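Local coordinates for protein cystathionine gamma-lyase (Saccharomyces cerevisiae, PDB 1N8P) that is a pyridoxal-5'-phosphate-dependent enzyme of the Cys/Met metabolism family, related in fold to the aminotransferases, and holds pyridoxal-5'-phosphate in its pocket, at residues A[58-63]-A[213-218]; A[122-125]-A[129-132]; A[155-160]-A[173-178]; A[184-189]-A[255-260]; A[194-199]-A[221-226]. One frame throughout, in Å; residues are numbered along the deposited sequence.

Contact 1 (A[58-63]-A[213-218]); sequences ENLERA and LGVLAT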
# COMPACT_ATOMS: atom_id res chain seq x y z
N GLU A 58 16.02 4.92 6.34
CA GLU A 58 16.81 5.68 7.30
C GLU A 58 16.10 5.85 8.63
O GLU A 58 16.63 5.53 9.68
CB GLU A 58 17.14 7.05 6.73
CG GLU A 58 18.07 7.88 7.58
CD GLU A 58 18.08 9.33 7.15
OE1 GLU A 58 17.08 10.04 7.45
OE2 GLU A 58 19.08 9.75 6.52
N ASN A 59 14.87 6.35 8.59
CA ASN A 59 14.17 6.53 9.85
C ASN A 59 13.99 5.23 10.59
O ASN A 59 14.06 5.22 11.80
CB ASN A 59 12.81 7.18 9.62
CG ASN A 59 12.90 8.66 9.35
OD1 ASN A 59 13.83 9.34 9.82
ND2 ASN A 59 11.92 9.18 8.61
N LEU A 60 13.74 4.15 9.86
CA LEU A 60 13.57 2.84 10.50
C LEU A 60 14.86 2.54 11.19
O LEU A 60 14.90 2.34 12.40
CB LEU A 60 13.28 1.77 9.45
CG LEU A 60 13.56 0.29 9.78
CD1 LEU A 60 12.71 -0.16 10.93
CD2 LEU A 60 13.32 -0.58 8.55
N GLU A 61 15.93 2.53 10.40
CA GLU A 61 17.27 2.28 10.89
C GLU A 61 17.62 3.05 12.16
O GLU A 61 18.16 2.49 13.09
CB GLU A 61 18.26 2.58 9.77
CG GLU A 61 18.09 1.63 8.57
CD GLU A 61 19.04 1.94 7.46
OE1 GLU A 61 19.63 3.04 7.51
OE2 GLU A 61 19.20 1.11 6.53
N ARG A 62 17.29 4.33 12.21
CA ARG A 62 17.56 5.14 13.39
C ARG A 62 16.82 4.57 14.58
O ARG A 62 17.36 4.43 15.68
CB ARG A 62 17.09 6.58 13.18
CG ARG A 62 17.84 7.37 12.13
CD ARG A 62 17.25 8.77 12.05
NE ARG A 62 17.66 9.45 10.84
CZ ARG A 62 18.86 10.01 10.65
NH1 ARG A 62 19.77 9.96 11.62
NH2 ARG A 62 19.13 10.60 9.50
N ALA A 63 15.55 4.26 14.34
CA ALA A 63 14.71 3.72 15.41
C ALA A 63 15.25 2.39 15.91
O ALA A 63 15.46 2.24 17.11
CB ALA A 63 13.27 3.57 14.93
N LEU A 213 11.98 -8.23 6.27
CA LEU A 213 13.00 -7.21 6.32
C LEU A 213 13.97 -7.60 7.43
O LEU A 213 13.56 -8.21 8.43
CB LEU A 213 12.32 -5.87 6.62
CG LEU A 213 13.14 -4.61 6.83
CD1 LEU A 213 12.36 -3.44 6.39
CD2 LEU A 213 13.51 -4.47 8.29
N GLY A 214 15.25 -7.30 7.24
CA GLY A 214 16.25 -7.59 8.25
C GLY A 214 17.01 -6.31 8.61
O GLY A 214 17.14 -5.39 7.80
N VAL A 215 17.49 -6.22 9.83
CA VAL A 215 18.28 -5.04 10.21
C VAL A 215 19.39 -5.38 11.19
O VAL A 215 19.26 -6.31 11.99
CB VAL A 215 17.44 -3.92 10.83
CG1 VAL A 215 16.51 -3.38 9.80
CG2 VAL A 215 16.68 -4.43 12.05
N LEU A 216 20.48 -4.62 11.12
CA LEU A 216 21.59 -4.82 12.03
C LEU A 216 21.86 -3.47 12.66
O LEU A 216 21.35 -2.42 12.21
CB LEU A 216 22.82 -5.36 11.27
CG LEU A 216 24.00 -4.61 10.60
CD1 LEU A 216 24.30 -5.23 9.21
CD2 LEU A 216 23.71 -3.14 10.45
N ALA A 217 22.62 -3.51 13.75
CA ALA A 217 23.03 -2.30 14.45
C ALA A 217 24.45 -2.55 15.01
O ALA A 217 24.81 -3.69 15.36
CB ALA A 217 22.07 -1.98 15.58
N THR A 218 25.24 -1.48 15.02
CA THR A 218 26.61 -1.51 15.56
C THR A 218 27.04 -0.10 15.95
O THR A 218 26.55 0.89 15.41
CB THR A 218 27.64 -2.02 14.57
OG1 THR A 218 27.68 -1.15 13.45
CG2 THR A 218 27.31 -3.40 14.10
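Next in sequence to L60, which meets L213 across this contact, E61 sends its carboxylate toward the sheet, where OE2 accepts a hydrogen bond from the backbone N of A75 and has R57 NE as a weaker, more distant ionic partner. A long acidic side chain suits this place, because it lets a helix bind a strand's N-H directly. The direct contact itself is apolar. L60 and L213 reach for each other tip to tip, the methyl CD2 of L60 resting 3.7 Å from CD1 of L213 and 3.9 Å from its CD2. Both leucines keep CG on the far side from the backbone N, L60 at chi1 158° and L213 at 176°, and this extension spans the gap between helix and chain. Helix 55-67 here packs on one face of the mixed seven-stranded sheet of the PLP-binding fold, over strand 214-218, which runs antiparallel to both of its neighbours, 72-76 and 196-200. V215 stands in that strand as a beta-branched residue, well suited to extended backbone, and adds a looser touch, its CG1 lying 4.4 Å from L60 CD2. G214 and L216 bond through their backbones to F76 and L74 of the neighbouring strand. A243 and T246 of helix 240-250 border the two leucines, touching L60 and L213 respectively, and the L213 side chain lies about 7 Å from pyridoxal-5'-phosphate.

Contact 2 (A[122-125]-A[129-132]); sequences SFTN and NDLP
The flat carboxylate of D130 meets the 122-125 segment through a single oxygen: OD2 has the methyl CG2 of T124 at 3.5 Å and the backbone O of N125, also at 3.5 Å. CG2 comes in beside the group, between CB and OD2, and CB itself is 3.4 Å from that methyl, so the aspartate offers its short aliphatic stem as well as its charged end. T124 turns the methyl to this side by keeping CG2 opposite its backbone N (chi1 -61°), which leaves OG1 beside that N. Threonine fits twice over, since its branched CB suits an extended chain and its methyl packs on the neighbouring helix. The other side chains turn elsewhere: the F123 ring lies on T106 and H107 of helix 104-112, and the N125 side chain touches D101 and S361. Strand 122-124, the last of the seven-stranded sheet on its side, leads through a short link into helix 127-134, which carries the chain past strand 95-99 to the parallel strand 139-144 in a beta-alpha-beta crossover. L131 follows D130 and packs inward on V97 of the strand passed over. N125 O and D130 OD2 would both be acceptors if D130 is ionised, as is likely, and so would offer each other no bond; because D130 is partly exposed, water can probably reach its charge, and what joins the segments is van der Waals packing on the T124 methyl.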
# COMPACT_ATOMS: atom_id res chain seq x y z
N SER A 122 32.93 -23.59 10.63
CA SER A 122 32.95 -24.77 11.49
C SER A 122 31.88 -24.64 12.58
O SER A 122 32.06 -23.93 13.57
CB SER A 122 34.35 -25.00 12.10
OG SER A 122 34.89 -23.84 12.68
N PHE A 123 30.75 -25.33 12.38
CA PHE A 123 29.63 -25.30 13.32
C PHE A 123 30.03 -25.97 14.61
O PHE A 123 30.59 -27.06 14.60
CB PHE A 123 28.40 -26.01 12.75
CG PHE A 123 27.90 -25.42 11.46
CD1 PHE A 123 28.37 -25.88 10.24
CD2 PHE A 123 26.94 -24.40 11.46
CE1 PHE A 123 27.90 -25.34 9.04
CE2 PHE A 123 26.46 -23.85 10.27
CZ PHE A 123 26.94 -24.32 9.06
N THR A 124 29.72 -25.32 15.72
CA THR A 124 30.06 -25.84 17.02
C THR A 124 28.91 -25.68 17.97
O THR A 124 28.26 -24.65 17.98
CB THR A 124 31.22 -25.08 17.65
OG1 THR A 124 32.37 -25.21 16.82
CG2 THR A 124 31.49 -25.60 19.06
N ASN A 125 28.68 -26.70 18.77
CA ASN A 125 27.63 -26.65 19.76
C ASN A 125 28.46 -26.35 21.01
O ASN A 125 29.68 -26.53 20.97
CB ASN A 125 26.95 -28.01 19.85
CG ASN A 125 25.79 -28.01 20.78
OD1 ASN A 125 25.91 -27.66 21.96
ND2 ASN A 125 24.63 -28.42 20.27
N ASN A 129 33.33 -23.84 25.17
CA ASN A 129 34.31 -24.90 25.38
C ASN A 129 35.07 -25.31 24.13
O ASN A 129 36.16 -25.86 24.23
CB ASN A 129 33.63 -26.12 25.99
CG ASN A 129 33.22 -25.89 27.43
OD1 ASN A 129 34.06 -25.70 28.31
ND2 ASN A 129 31.92 -25.90 27.68
N ASP A 130 34.52 -25.05 22.96
CA ASP A 130 35.19 -25.43 21.73
C ASP A 130 35.68 -24.24 20.95
O ASP A 130 36.37 -24.39 19.93
CB ASP A 130 34.26 -26.27 20.87
CG ASP A 130 33.76 -27.51 21.59
OD1 ASP A 130 34.33 -27.86 22.65
OD2 ASP A 130 32.82 -28.15 21.07
N LEU A 131 35.34 -23.05 21.43
CA LEU A 131 35.74 -21.84 20.75
C LEU A 131 37.25 -21.62 20.72
O LEU A 131 37.78 -21.16 19.72
CB LEU A 131 35.05 -20.61 21.35
CG LEU A 131 35.28 -19.36 20.49
CD1 LEU A 131 34.79 -19.63 19.06
CD2 LEU A 131 34.56 -18.17 21.11
N PRO A 132 37.96 -21.94 21.82
CA PRO A 132 39.42 -21.75 21.84
C PRO A 132 40.08 -22.68 20.84
O PRO A 132 40.88 -22.25 20.01
CB PRO A 132 39.79 -22.06 23.28
CG PRO A 132 38.80 -23.08 23.64
CD PRO A 132 37.51 -22.57 23.08

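Contact 3 (A[155-160]-A[173-178]); sequences TDIQKV and VILVVD. With PLP (pyridoxal-5'-phosphate), chain E.
V160 and L175 make the nearest approach between helix and strand: CG1 of V160 lies 3.7 Å from CD1 of L175, the two side chains crossing at about a right angle. One turn back, CD1 of I157 reaches CG1 of V177 at 4.0 Å, and the side chains run slantwise over each other. Both branches of V177 take part, since CG2 is 4.1 Å from that same I157 CD1. The remaining methyl of the leucine, CD2, sits against the backbone O of I157. Beta-branched valines suit strand 174-178, and spacing the two helix residues three apart puts both on the face turned to the sheet. Behind this shell, D156 fixes the start of the helix as its N-cap. Its OD1 takes the N-H of K159 at 3.1 Å and 165°, from above the carboxylate plane, and a weaker bond from Q158 N; the other oxygen, OD2, forms a salt bridge with K297. At the strand's end D178 turns to the pyridoxal-5'-phosphate pocket. Its OD2 is 3.8 Å from N1 of pyridoxal-5'-phosphate and its OD1 is 3.5 Å from C2A, while T180 shares a hydrogen bond with OD1. S200, G79 and S80, with Y49 and R51 of the second subunit, also hydrogen-bond to pyridoxal-5'-phosphate. Strand 139-144, helix 157-167 and strand 174-178 form a beta-alpha-beta unit, with I144 of strand 139-144 touching both V160 and L175, and helix 127-134 packed beside V160 through L127 and L128.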
# COMPACT_ATOMS: atom_id res chain seq x y z
N THR A 155 23.37 -18.20 25.71
CA THR A 155 24.82 -18.09 25.64
C THR A 155 25.28 -16.75 26.24
O THR A 155 24.62 -15.71 26.08
CB THR A 155 25.36 -18.17 24.18
OG1 THR A 155 25.11 -19.47 23.63
CG2 THR A 155 26.85 -17.92 24.14
N ASP A 156 26.41 -16.79 26.95
CA ASP A 156 26.96 -15.59 27.58
C ASP A 156 27.79 -14.76 26.58
O ASP A 156 28.98 -15.02 26.33
CB ASP A 156 27.81 -15.95 28.80
CG ASP A 156 28.03 -14.77 29.73
OD1 ASP A 156 28.41 -13.68 29.26
OD2 ASP A 156 27.82 -14.94 30.95
N ILE A 157 27.15 -13.74 26.03
CA ILE A 157 27.80 -12.86 25.07
C ILE A 157 29.13 -12.29 25.59
O ILE A 157 30.05 -12.07 24.81
CB ILE A 157 26.84 -11.72 24.69
CG1 ILE A 157 25.57 -12.33 24.11
CG2 ILE A 157 27.48 -10.79 23.67
CD1 ILE A 157 24.47 -11.36 23.82
N GLN A 158 29.23 -12.08 26.90
CA GLN A 158 30.44 -11.54 27.51
C GLN A 158 31.56 -12.58 27.55
O GLN A 158 32.67 -12.31 27.07
CB GLN A 158 30.15 -11.05 28.92
CG GLN A 158 31.25 -10.19 29.45
CD GLN A 158 31.53 -9.08 28.52
OE1 GLN A 158 30.90 -8.03 28.59
NE2 GLN A 158 32.46 -9.29 27.62
N LYS A 159 31.27 -13.75 28.12
CA LYS A 159 32.26 -14.82 28.15
C LYS A 159 32.84 -15.04 26.74
O LYS A 159 34.06 -15.17 26.58
CB LYS A 159 31.65 -16.13 28.68
CG LYS A 159 31.68 -16.26 30.22
CD LYS A 159 31.06 -17.56 30.68
CE LYS A 159 31.38 -17.90 32.14
NZ LYS A 159 30.88 -16.94 33.19
N VAL A 160 31.99 -15.05 25.72
CA VAL A 160 32.48 -15.26 24.37
C VAL A 160 33.23 -14.05 23.83
O VAL A 160 34.23 -14.22 23.14
CB VAL A 160 31.32 -15.63 23.38
CG1 VAL A 160 31.82 -15.64 21.94
CG2 VAL A 160 30.78 -17.01 23.72
N VAL A 173 38.62 -10.24 15.04
CA VAL A 173 37.52 -11.19 15.02
C VAL A 173 36.28 -10.52 15.58
O VAL A 173 36.21 -10.28 16.78
CB VAL A 173 37.86 -12.45 15.84
CG1 VAL A 173 36.62 -13.32 16.04
CG2 VAL A 173 38.91 -13.25 15.11
N ILE A 174 35.31 -10.21 14.71
CA ILE A 174 34.07 -9.59 15.15
C ILE A 174 33.05 -10.64 15.59
O ILE A 174 32.92 -11.71 15.00
CB ILE A 174 33.43 -8.74 14.03
CG1 ILE A 174 32.96 -9.65 12.89
CG2 ILE A 174 34.43 -7.73 13.51
CD1 ILE A 174 32.47 -8.88 11.70
N LEU A 175 32.32 -10.32 16.65
CA LEU A 175 31.29 -11.20 17.18
C LEU A 175 29.88 -10.68 16.80
O LEU A 175 29.51 -9.55 17.13
CB LEU A 175 31.42 -11.26 18.72
CG LEU A 175 30.38 -12.03 19.52
CD1 LEU A 175 30.51 -13.49 19.23
CD2 LEU A 175 30.57 -11.78 20.99
N VAL A 176 29.11 -11.51 16.11
CA VAL A 176 27.75 -11.11 15.74
C VAL A 176 26.75 -11.93 16.55
O VAL A 176 26.93 -13.14 16.71
CB VAL A 176 27.48 -11.36 14.25
CG1 VAL A 176 26.07 -11.01 13.95
CG2 VAL A 176 28.40 -10.52 13.38
N VAL A 177 25.72 -11.28 17.08
CA VAL A 177 24.68 -11.96 17.86
C VAL A 177 23.29 -11.75 17.25
O VAL A 177 22.86 -10.60 17.07
CB VAL A 177 24.65 -11.51 19.31
CG1 VAL A 177 23.48 -12.13 20.02
CG2 VAL A 177 25.91 -11.93 20.00
N ASP A 178 22.63 -12.87 16.92
CA ASP A 178 21.28 -12.91 16.34
C ASP A 178 20.35 -12.72 17.50
O ASP A 178 20.19 -13.64 18.29
CB ASP A 178 20.99 -14.27 15.72
CG ASP A 178 19.83 -14.24 14.76
OD1 ASP A 178 18.73 -13.78 15.13
OD2 ASP A 178 20.00 -14.68 13.61
N1 PLP E . 17.13 -15.98 11.57
C2 PLP E . 16.27 -16.32 12.58
C2A PLP E . 16.92 -16.49 13.95
C3 PLP E . 14.83 -16.47 12.21
O3 PLP E . 14.06 -16.77 13.28
C4 PLP E . 14.41 -16.27 10.86
C4A PLP E . 12.96 -16.46 10.48
C5 PLP E . 15.46 -15.91 9.87
C6 PLP E . 16.78 -15.77 10.25
C5A PLP E . 15.01 -15.60 8.43
O4P PLP E . 14.75 -14.23 8.19
P PLP E . 14.36 -13.76 6.75
O1P PLP E . 13.95 -12.39 6.95
O2P PLP E . 13.21 -14.64 6.31
O3P PLP E . 15.57 -14.00 5.98

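Contact 4 (A[184-189]-A[255-260]); sequences PYISNP and LRVRQA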
# COMPACT_ATOMS: atom_id res chain seq x y z
N PRO A 184 14.88 -6.20 20.48
CA PRO A 184 15.45 -5.09 21.24
C PRO A 184 14.92 -4.98 22.68
O PRO A 184 15.67 -4.78 23.61
CB PRO A 184 15.08 -3.88 20.38
CG PRO A 184 15.28 -4.43 18.98
CD PRO A 184 14.63 -5.81 19.08
N TYR A 185 13.62 -5.15 22.88
CA TYR A 185 13.04 -5.01 24.20
C TYR A 185 13.67 -5.85 25.33
O TYR A 185 14.09 -5.33 26.34
CB TYR A 185 11.51 -5.29 24.15
CG TYR A 185 10.83 -4.98 25.47
CD1 TYR A 185 10.88 -3.69 25.99
CD2 TYR A 185 10.22 -5.97 26.22
CE1 TYR A 185 10.36 -3.38 27.23
CE2 TYR A 185 9.69 -5.68 27.47
CZ TYR A 185 9.77 -4.37 27.98
OH TYR A 185 9.28 -4.02 29.23
N ILE A 186 13.71 -7.16 25.14
CA ILE A 186 14.24 -8.07 26.14
C ILE A 186 15.75 -8.03 26.30
O ILE A 186 16.24 -8.28 27.39
CB ILE A 186 13.85 -9.55 25.80
CG1 ILE A 186 12.33 -9.70 25.84
CG2 ILE A 186 14.54 -10.53 26.82
CD1 ILE A 186 11.87 -11.09 25.54
N SER A 187 16.49 -7.72 25.26
CA SER A 187 17.93 -7.71 25.38
C SER A 187 18.67 -6.83 24.39
O SER A 187 18.19 -6.54 23.29
CB SER A 187 18.43 -9.13 25.26
OG SER A 187 19.84 -9.18 25.40
N ASN A 188 19.87 -6.43 24.78
CA ASN A 188 20.73 -5.57 23.96
C ASN A 188 22.15 -6.11 23.93
O ASN A 188 23.04 -5.59 24.63
CB ASN A 188 20.74 -4.14 24.51
CG ASN A 188 19.44 -3.42 24.29
OD1 ASN A 188 19.16 -2.43 24.94
ND2 ASN A 188 18.65 -3.90 23.34
N PRO A 189 22.39 -7.16 23.10
CA PRO A 189 23.69 -7.82 22.95
C PRO A 189 24.92 -6.91 22.85
O PRO A 189 26.00 -7.33 23.25
CB PRO A 189 23.48 -8.71 21.72
CG PRO A 189 22.05 -9.07 21.83
CD PRO A 189 21.40 -7.77 22.20
N LEU A 255 4.98 -3.26 24.04
CA LEU A 255 3.73 -3.80 24.59
C LEU A 255 3.53 -5.27 24.16
O LEU A 255 3.19 -6.12 24.96
CB LEU A 255 2.54 -2.96 24.18
CG LEU A 255 2.63 -1.52 24.68
CD1 LEU A 255 1.38 -0.76 24.30
CD2 LEU A 255 2.82 -1.51 26.19
N ARG A 256 3.75 -5.56 22.89
CA ARG A 256 3.58 -6.93 22.40
C ARG A 256 4.53 -7.91 23.09
O ARG A 256 4.09 -8.88 23.67
CB ARG A 256 3.80 -7.01 20.89
CG ARG A 256 2.74 -6.34 20.09
CD ARG A 256 2.95 -6.59 18.61
NE ARG A 256 3.80 -5.62 17.95
CZ ARG A 256 5.10 -5.78 17.76
NH1 ARG A 256 5.69 -6.87 18.19
NH2 ARG A 256 5.81 -4.88 17.08
N VAL A 257 5.83 -7.66 23.01
CA VAL A 257 6.83 -8.53 23.62
C VAL A 257 6.68 -8.72 25.12
O VAL A 257 7.04 -9.76 25.67
CB VAL A 257 8.20 -7.98 23.35
CG1 VAL A 257 9.22 -8.72 24.15
CG2 VAL A 257 8.50 -8.09 21.86
N ARG A 258 6.15 -7.71 25.79
CA ARG A 258 5.94 -7.77 27.24
C ARG A 258 4.85 -8.78 27.55
O ARG A 258 4.94 -9.51 28.53
CB ARG A 258 5.54 -6.37 27.77
CG ARG A 258 5.53 -6.20 29.28
CD ARG A 258 6.94 -6.12 29.81
NE ARG A 258 7.00 -6.15 31.26
CZ ARG A 258 8.12 -6.36 31.95
NH1 ARG A 258 9.27 -6.54 31.32
NH2 ARG A 258 8.09 -6.39 33.27
N GLN A 259 3.82 -8.79 26.72
CA GLN A 259 2.67 -9.67 26.90
C GLN A 259 2.98 -11.11 26.47
O GLN A 259 2.68 -12.07 27.17
CB GLN A 259 1.53 -9.11 26.08
CG GLN A 259 0.26 -9.91 26.17
CD GLN A 259 -0.34 -9.80 27.51
OE1 GLN A 259 -0.42 -8.71 28.06
NE2 GLN A 259 -0.78 -10.91 28.06
N ALA A 260 3.58 -11.25 25.30
CA ALA A 260 3.91 -12.56 24.78
C ALA A 260 4.81 -13.29 25.77
O ALA A 260 4.74 -14.50 25.91
CB ALA A 260 4.60 -12.41 23.41
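Y185 swings its ring toward helix 255-260 by holding CG opposite the backbone N (chi1 -172°), whereas R258 bends at its second torsion (chi2 74°), a turn that carries CD to the phenol end of that ring. The short helix 183-186 thus docks on helix 253-271, the long helix that follows the seven-stranded PLP-binding sheet and leads to the five-stranded sheet beginning at 278-282. V257 lies between two neighbours of the short helix. Its CG1 is 3.6 Å from Y185 CD2, near the ring plane at the edge, and 3.7 Å from CG1 of I186. Tyrosine and valine slide past one another in opposite directions, and I186, though its first bond does not aim at the helix, brings its far end close. A compact branched valine suits the middle of this packing, and the tyrosine offers the apolar edge of its ring to V257 and carries its hydroxyl on toward the partly exposed R258. There R258 CD also comes to the ring edge, 3.6 Å from CE2 of Y185, with the guanidinium nearly perpendicular to the ring at 87°. The charge of R258 is met by D301 in a salt bridge, and F8 meets the Y185 ring edge-to-face. Helix 253-271 also faces the third subunit, where L255 and Q259 pack on Q259 and L255 of that other chain. Y185 O accepts a hydrogen bond from R300 NE, and I186 CD1 rests 3.8 Å from V257 CG1.

Contact 5 (A[194-199]-A[221-226]); sequences ADIVVH and KPLYER
L223, which carries this contact onto I196 and D195, is preceded by K221 and P222 in the first turn of helix 221-234; proline suits that turn, where its missing N-H is not needed for a bond to an earlier residue. The helix follows strand 214-218 directly and packs back on the neighbouring strand 196-200, an interior strand of the seven-stranded sheet of the PLP-binding fold. At L223 the side chain extends with CG opposite the backbone N (chi1 -177°), and this aims the isobutyl group back at the sheet. Its CD2 meets CD1 of I196 at 3.7 Å and CG1 at 3.8 Å, the two side chains crossing aslant, and also sits 4.4 Å from CB of D195. Leucine suits a helix face that must fill against a strand, and isoleucine's long CG1 branch lets it reach out of the sheet to meet it. I196 also touches I86 of helix 79-88 and V176 of the adjacent strand. D195 uses its polar end differently, OD2 accepting a hydrogen bond from the backbone N of L175. Next comes Y224, whose ring stacks with that of Y72. E225 returns to the first turn, its N bonding to K221 O at 3.2 Å. Finally R226 lays one face of its guanidinium over the second methyl of L223, with CD1 3.4 Å above the plane and offset toward the rim.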
# COMPACT_ATOMS: atom_id res chain seq x y z
N ALA A 194 29.63 -7.33 21.78
CA ALA A 194 29.15 -7.94 20.56
C ALA A 194 29.44 -6.82 19.59
O ALA A 194 29.28 -5.65 19.93
CB ALA A 194 27.63 -8.20 20.65
N ASP A 195 29.91 -7.16 18.40
CA ASP A 195 30.24 -6.12 17.45
C ASP A 195 29.08 -5.80 16.54
O ASP A 195 28.99 -4.67 16.04
CB ASP A 195 31.47 -6.55 16.65
CG ASP A 195 32.66 -6.79 17.53
OD1 ASP A 195 33.15 -5.82 18.14
OD2 ASP A 195 33.10 -7.95 17.63
N ILE A 196 28.19 -6.77 16.35
CA ILE A 196 27.01 -6.56 15.52
C ILE A 196 25.81 -7.34 16.05
O ILE A 196 25.95 -8.48 16.49
CB ILE A 196 27.22 -7.00 14.04
CG1 ILE A 196 28.60 -6.60 13.55
CG2 ILE A 196 26.27 -6.27 13.15
CD1 ILE A 196 28.81 -6.93 12.09
N VAL A 197 24.63 -6.70 15.98
CA VAL A 197 23.35 -7.30 16.37
C VAL A 197 22.57 -7.46 15.11
O VAL A 197 22.34 -6.47 14.40
CB VAL A 197 22.50 -6.39 17.23
CG1 VAL A 197 22.12 -7.12 18.49
CG2 VAL A 197 23.22 -5.10 17.50
N VAL A 198 22.14 -8.68 14.82
CA VAL A 198 21.35 -8.98 13.62
C VAL A 198 19.91 -9.31 14.02
O VAL A 198 19.66 -9.83 15.10
CB VAL A 198 21.93 -10.19 12.87
CG1 VAL A 198 21.00 -10.62 11.80
CG2 VAL A 198 23.25 -9.85 12.26
N HIS A 199 18.95 -8.98 13.17
CA HIS A 199 17.55 -9.28 13.45
C HIS A 199 16.85 -9.60 12.17
O HIS A 199 17.19 -9.09 11.10
CB HIS A 199 16.79 -8.10 13.98
CG HIS A 199 17.12 -7.74 15.39
ND1 HIS A 199 16.41 -8.23 16.46
CD2 HIS A 199 18.00 -6.84 15.89
CE1 HIS A 199 16.83 -7.65 17.56
NE2 HIS A 199 17.80 -6.80 17.25
N LYS A 221 31.84 2.50 13.95
CA LYS A 221 31.71 3.30 12.73
C LYS A 221 32.40 2.79 11.48
O LYS A 221 31.90 3.00 10.39
CB LYS A 221 32.16 4.73 12.99
CG LYS A 221 31.95 5.67 11.83
CD LYS A 221 32.42 7.06 12.23
CE LYS A 221 32.39 8.05 11.09
NZ LYS A 221 33.23 9.23 11.43
N PRO A 222 33.57 2.16 11.61
CA PRO A 222 34.23 1.67 10.38
C PRO A 222 33.56 0.47 9.78
O PRO A 222 33.49 0.34 8.56
CB PRO A 222 35.64 1.34 10.85
CG PRO A 222 35.88 2.34 11.90
CD PRO A 222 34.57 2.33 12.68
N LEU A 223 33.08 -0.42 10.65
CA LEU A 223 32.39 -1.66 10.27
C LEU A 223 31.03 -1.30 9.69
O LEU A 223 30.50 -1.98 8.80
CB LEU A 223 32.21 -2.55 11.51
CG LEU A 223 31.58 -3.93 11.35
CD1 LEU A 223 32.23 -4.61 10.17
CD2 LEU A 223 31.74 -4.76 12.63
N TYR A 224 30.48 -0.20 10.19
CA TYR A 224 29.19 0.26 9.73
C TYR A 224 29.27 0.82 8.32
O TYR A 224 28.35 0.60 7.53
CB TYR A 224 28.65 1.31 10.68
CG TYR A 224 27.62 2.20 10.05
CD1 TYR A 224 26.38 1.72 9.67
CD2 TYR A 224 27.89 3.54 9.81
CE1 TYR A 224 25.43 2.55 9.08
CE2 TYR A 224 26.95 4.38 9.22
CZ TYR A 224 25.73 3.88 8.86
OH TYR A 224 24.82 4.72 8.26
N GLU A 225 30.35 1.54 8.01
CA GLU A 225 30.55 2.17 6.69
C GLU A 225 30.93 1.21 5.56
O GLU A 225 30.63 1.45 4.40
CB GLU A 225 31.59 3.27 6.80
CG GLU A 225 31.11 4.50 7.56
CD GLU A 225 32.21 5.50 7.76
OE1 GLU A 225 33.08 5.60 6.87
OE2 GLU A 225 32.21 6.20 8.80
N ARG A 226 31.62 0.13 5.90
CA ARG A 226 31.97 -0.88 4.92
C ARG A 226 30.63 -1.55 4.58
O ARG A 226 30.20 -1.56 3.42
CB ARG A 226 32.91 -1.92 5.55
CG ARG A 226 34.38 -1.52 5.56
CD ARG A 226 35.14 -2.20 6.69
NE ARG A 226 34.89 -3.64 6.81
CZ ARG A 226 35.17 -4.33 7.92
NH1 ARG A 226 35.70 -3.72 8.97
NH2 ARG A 226 34.90 -5.64 7.98

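From the N terminus, helix 55-67 opens contact 1, which closes only at strand 214-218. Nested inside that long loop are contact 2, shut almost at once at 122-132, and then contact 3, in series with it at 155-178; L131 of the former touches V160 of the latter. Contact 4 opens at 184-189, still within contact 1, but closes beyond it at 255-260, so the two cross. Contact 5, from 194-199 to 221-226, lies nested in contact 4 and also crosses contact 1. Neighbouring strands 174-178, 196-200 and 214-218 join contacts 3, 5 and 1 across one sheet, while P189 brings contact 4 against both 3 and 5.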